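Local coordinates for protein BauA (Acinetobacter baumannii, PDB 6HCP) that probably imports ferric preacinetobactin across the outer membrane as a TonB-dependent siderophore receptor, at residues 574-586 / 604-616. Sequence-based numbering, arbitrary orientation. Where two conformers were deposited one is given.
Sequences HVRLMGGFTYLDP and VPKNQAKLGAEWD. With C8E ((hydroxyethyloxy)tri(ethyloxy)octane), chain B.
Arg576 reaches across to the neighbouring strand and binds two carboxylates at the edges of its guanidinium, their accepting oxygens close to its plane. Side-on, NE and NH1 share Glu614 OE1, with NE at 2.8 Å; end-on, NH1 meets Asp616 OD1 at 2.8 Å and NH2 meets OD2. The Glu614 carboxylate stands almost perpendicular to the guanidinium (87°), whereas Asp616 is met from above its carboxylate plane. A bend at chi3 (-68°) lays the arginine over the sheet toward both acids, and the bonds from two sides probably fix its rotation. A water bridges Asp616 OD2, at 2.6 Å, to His574 ND1. On the same face, farther along, another water donates to Thr582 OG1, also hydrogen-bonded to Pro89 O, and to Lys606 O. The opposite face is largely apolar: Val575 CG2 lies at the edge of the Trp615 ring, 4.0 Å from CD1, and Phe581 CD2 rests 3.5 Å from Ala609 CB. Detergent follows this face, its alkyl chain beside Phe581 CB and its O9 3.4 Å from Asn607 CB, consistent with a membrane-facing barrel exterior. Antiparallel backbone bonds join the strands, including Gly612 N to Met578 O at 2.7 Å. Arg657 adds a salt bridge to Glu614 OE1, and Thr625 of strand 622-637 a hydrogen bond to Asp616 OD1. Inside the barrel, Lys610 NZ bonds to Ala85, Asp88 and Ile91 carbonyls of the plug; strands 549-569 and 622-637 flank this hairpin in the barrel wall.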
# COMPACT_ATOMS: atom_id res chain seq x y z
N HIS A 574 16.49 19.55 15.31
CA HIS A 574 16.13 18.85 14.07
C HIS A 574 14.85 18.01 14.24
O HIS A 574 14.54 17.23 13.35
CB HIS A 574 17.29 17.98 13.58
CG HIS A 574 18.57 18.73 13.40
ND1 HIS A 574 18.63 19.91 12.69
CD2 HIS A 574 19.78 18.56 13.98
CE1 HIS A 574 19.86 20.39 12.75
NE2 HIS A 574 20.58 19.56 13.53
N VAL A 575 14.16 18.16 15.37
CA VAL A 575 12.90 17.45 15.61
C VAL A 575 11.81 18.47 15.96
O VAL A 575 12.01 19.36 16.80
CB VAL A 575 13.06 16.42 16.74
CG1 VAL A 575 11.74 15.74 17.09
CG2 VAL A 575 14.10 15.37 16.37
N ARG A 576 10.62 18.23 15.41
CA ARG A 576 9.43 18.95 15.79
C ARG A 576 8.37 17.95 16.24
O ARG A 576 8.25 16.88 15.66
CB ARG A 576 8.95 19.81 14.62
CG ARG A 576 9.92 20.93 14.26
CD ARG A 576 9.53 21.67 13.02
NE ARG A 576 9.66 20.86 11.83
CZ ARG A 576 10.81 20.57 11.23
NH1 ARG A 576 10.82 19.71 10.24
NH2 ARG A 576 11.95 21.07 11.66
N LEU A 577 7.61 18.32 17.27
CA LEU A 577 6.59 17.47 17.85
C LEU A 577 5.40 18.33 18.27
O LEU A 577 5.60 19.29 19.03
CB LEU A 577 7.21 16.81 19.08
CG LEU A 577 6.43 15.66 19.69
CD1 LEU A 577 6.23 14.54 18.68
CD2 LEU A 577 7.18 15.16 20.91
N MET A 578 4.20 17.95 17.83
CA MET A 578 2.92 18.62 18.17
C MET A 578 1.87 17.55 18.45
O MET A 578 1.74 16.58 17.69
CB MET A 578 2.41 19.50 17.02
CG MET A 578 3.24 20.74 16.73
SD MET A 578 2.87 21.45 15.09
CE MET A 578 1.12 21.81 15.27
N GLY A 579 1.11 17.71 19.53
CA GLY A 579 0.02 16.81 19.81
C GLY A 579 -0.40 16.87 21.25
O GLY A 579 -0.19 17.87 21.94
N GLY A 580 -1.05 15.81 21.70
CA GLY A 580 -1.55 15.74 23.04
C GLY A 580 -2.56 14.63 23.24
O GLY A 580 -2.83 13.80 22.33
N PHE A 581 -3.11 14.63 24.44
CA PHE A 581 -4.07 13.64 24.93
C PHE A 581 -5.22 14.40 25.60
O PHE A 581 -4.99 15.39 26.31
CB PHE A 581 -3.42 12.70 25.95
CG PHE A 581 -2.16 12.03 25.46
CD1 PHE A 581 -0.95 12.70 25.49
CD2 PHE A 581 -2.20 10.77 24.90
CE1 PHE A 581 0.19 12.13 24.93
CE2 PHE A 581 -1.04 10.17 24.41
CZ PHE A 581 0.14 10.87 24.37
N THR A 582 -6.45 13.93 25.38
CA THR A 582 -7.59 14.46 26.09
C THR A 582 -8.49 13.34 26.59
O THR A 582 -8.59 12.28 25.99
CB THR A 582 -8.45 15.37 25.20
OG1 THR A 582 -8.72 14.59 24.03
CG2 THR A 582 -7.78 16.69 24.90
N TYR A 583 -9.09 13.59 27.76
CA TYR A 583 -10.23 12.85 28.26
C TYR A 583 -11.42 13.81 28.34
O TYR A 583 -11.30 14.91 28.87
CB TYR A 583 -9.97 12.26 29.65
CG TYR A 583 -11.20 11.64 30.27
CD1 TYR A 583 -11.73 10.45 29.78
CD2 TYR A 583 -11.92 12.31 31.25
CE1 TYR A 583 -12.94 9.95 30.24
CE2 TYR A 583 -13.12 11.81 31.75
CZ TYR A 583 -13.63 10.63 31.24
OH TYR A 583 -14.79 10.12 31.76
N LEU A 584 -12.53 13.40 27.73
CA LEU A 584 -13.76 14.18 27.70
C LEU A 584 -14.90 13.33 28.26
O LEU A 584 -15.06 12.16 27.86
CB LEU A 584 -14.03 14.58 26.25
CG LEU A 584 -15.36 15.27 25.98
CD1 LEU A 584 -15.32 16.69 26.52
CD2 LEU A 584 -15.65 15.27 24.49
N ASP A 585 -15.71 13.95 29.12
CA ASP A 585 -16.92 13.34 29.64
C ASP A 585 -18.09 14.22 29.23
O ASP A 585 -18.41 15.20 29.91
CB ASP A 585 -16.83 13.19 31.16
CG ASP A 585 -18.09 12.63 31.78
OD1 ASP A 585 -18.71 11.80 31.10
OD2 ASP A 585 -18.53 13.20 32.81
N PRO A 586 -18.71 13.96 28.05
CA PRO A 586 -19.79 14.78 27.53
C PRO A 586 -21.14 14.15 27.91
O PRO A 586 -21.50 13.10 27.36
CB PRO A 586 -19.54 14.74 26.01
CG PRO A 586 -18.92 13.37 25.78
CD PRO A 586 -18.34 12.90 27.10
N VAL A 604 -19.02 12.35 19.57
CA VAL A 604 -17.68 12.68 20.02
C VAL A 604 -17.09 11.51 20.80
O VAL A 604 -17.79 10.85 21.56
CB VAL A 604 -17.65 13.98 20.85
CG1 VAL A 604 -17.96 15.17 19.97
CG2 VAL A 604 -18.58 13.90 22.05
N PRO A 605 -15.77 11.28 20.68
CA PRO A 605 -15.09 10.26 21.48
C PRO A 605 -14.76 10.82 22.86
O PRO A 605 -14.52 12.02 23.00
CB PRO A 605 -13.80 10.00 20.69
CG PRO A 605 -13.52 11.30 20.01
CD PRO A 605 -14.88 11.90 19.69
N LYS A 606 -14.64 9.93 23.85
CA LYS A 606 -14.22 10.35 25.19
C LYS A 606 -12.70 10.46 25.29
O LYS A 606 -12.21 11.28 26.04
CB LYS A 606 -14.76 9.38 26.24
CG LYS A 606 -16.26 9.48 26.41
CD LYS A 606 -16.81 8.55 27.46
CE LYS A 606 -16.71 9.08 28.86
NZ LYS A 606 -17.74 8.43 29.71
N ASN A 607 -11.97 9.71 24.48
CA ASN A 607 -10.50 9.71 24.55
C ASN A 607 -9.94 10.07 23.17
O ASN A 607 -10.30 9.43 22.21
CB ASN A 607 -9.94 8.36 25.02
CG ASN A 607 -10.53 7.89 26.34
OD1 ASN A 607 -10.81 8.68 27.21
ND2 ASN A 607 -10.50 6.59 26.58
N GLN A 608 -8.91 10.92 23.15
CA GLN A 608 -8.13 11.18 21.94
C GLN A 608 -6.66 11.25 22.29
O GLN A 608 -6.27 11.80 23.33
CB GLN A 608 -8.52 12.50 21.28
CG GLN A 608 -9.94 12.57 20.76
CD GLN A 608 -10.07 13.71 19.77
OE1 GLN A 608 -9.12 14.04 19.07
NE2 GLN A 608 -11.12 14.48 19.90
N ALA A 609 -5.83 10.72 21.39
CA ALA A 609 -4.39 10.87 21.45
C ALA A 609 -3.88 11.15 20.04
O ALA A 609 -4.24 10.43 19.09
CB ALA A 609 -3.77 9.61 21.99
N LYS A 610 -3.19 12.27 19.89
CA LYS A 610 -2.68 12.69 18.61
C LYS A 610 -1.21 13.06 18.77
O LYS A 610 -0.84 13.73 19.71
CB LYS A 610 -3.48 13.88 18.07
CG LYS A 610 -4.91 13.55 17.66
CD LYS A 610 -5.73 14.77 17.26
CE LYS A 610 -7.13 14.38 16.84
NZ LYS A 610 -7.97 15.57 16.57
N LEU A 611 -0.41 12.70 17.76
CA LEU A 611 0.99 13.11 17.74
C LEU A 611 1.45 13.26 16.30
O LEU A 611 1.27 12.36 15.49
CB LEU A 611 1.84 12.06 18.47
CG LEU A 611 3.33 12.38 18.55
CD1 LEU A 611 3.55 13.71 19.23
CD2 LEU A 611 4.07 11.28 19.30
N GLY A 612 2.01 14.43 16.00
CA GLY A 612 2.66 14.70 14.75
C GLY A 612 4.13 15.03 15.00
O GLY A 612 4.46 15.80 15.90
N ALA A 613 5.01 14.31 14.31
CA ALA A 613 6.44 14.46 14.49
C ALA A 613 7.07 14.72 13.13
O ALA A 613 6.58 14.19 12.12
CB ALA A 613 7.04 13.23 15.15
N GLU A 614 8.16 15.49 13.14
CA GLU A 614 8.98 15.70 11.97
C GLU A 614 10.45 15.59 12.39
O GLU A 614 10.82 15.99 13.50
CB GLU A 614 8.72 17.07 11.34
CG GLU A 614 7.33 17.25 10.76
CD GLU A 614 7.16 18.49 9.90
OE1 GLU A 614 7.99 19.41 10.05
OE2 GLU A 614 6.25 18.51 9.06
N TRP A 615 11.28 15.07 11.48
CA TRP A 615 12.72 14.90 11.71
C TRP A 615 13.48 15.35 10.46
O TRP A 615 13.10 14.98 9.35
CB TRP A 615 13.02 13.44 12.10
CG TRP A 615 14.48 13.11 12.16
CD1 TRP A 615 15.40 13.61 13.05
CD2 TRP A 615 15.20 12.18 11.33
NE1 TRP A 615 16.64 13.07 12.80
CE2 TRP A 615 16.55 12.20 11.75
CE3 TRP A 615 14.84 11.36 10.25
CZ2 TRP A 615 17.53 11.44 11.13
CZ3 TRP A 615 15.81 10.59 9.65
CH2 TRP A 615 17.13 10.62 10.09
N ASP A 616 14.43 16.27 10.66
CA ASP A 616 15.21 16.88 9.58
C ASP A 616 16.62 16.26 9.53
O ASP A 616 17.22 15.96 10.55
CB ASP A 616 15.40 18.38 9.82
CG ASP A 616 14.15 19.23 9.70
OD1 ASP A 616 13.16 18.76 9.08
OD2 ASP A 616 14.22 20.40 10.10
C1 C8E B . -4.23 14.43 30.51
C2 C8E B . -4.17 12.95 30.21
C3 C8E B . -5.32 12.50 29.31
C4 C8E B . -5.17 11.01 28.98
C5 C8E B . -6.19 10.54 27.96
C6 C8E B . -5.72 9.27 27.24
C7 C8E B . -6.58 8.98 26.02
C8 C8E B . -5.90 8.04 25.01
O9 C8E B . -6.85 7.22 24.34
C10 C8E B . -6.70 7.03 22.92
C11 C8E B . -7.81 6.18 22.34
O12 C8E B . -7.47 4.79 22.21
C13 C8E B . -8.37 3.93 22.96
C14 C8E B . -9.26 3.03 22.07
O15 C8E B . -10.60 2.74 22.57
C16 C8E B . -11.51 2.21 21.55
C17 C8E B . -12.99 1.97 21.97
O18 C8E B . -13.63 1.21 20.89
O HOH W 1 16.45 21.14 11.27
O HOH W 2 -11.25 13.45 24.38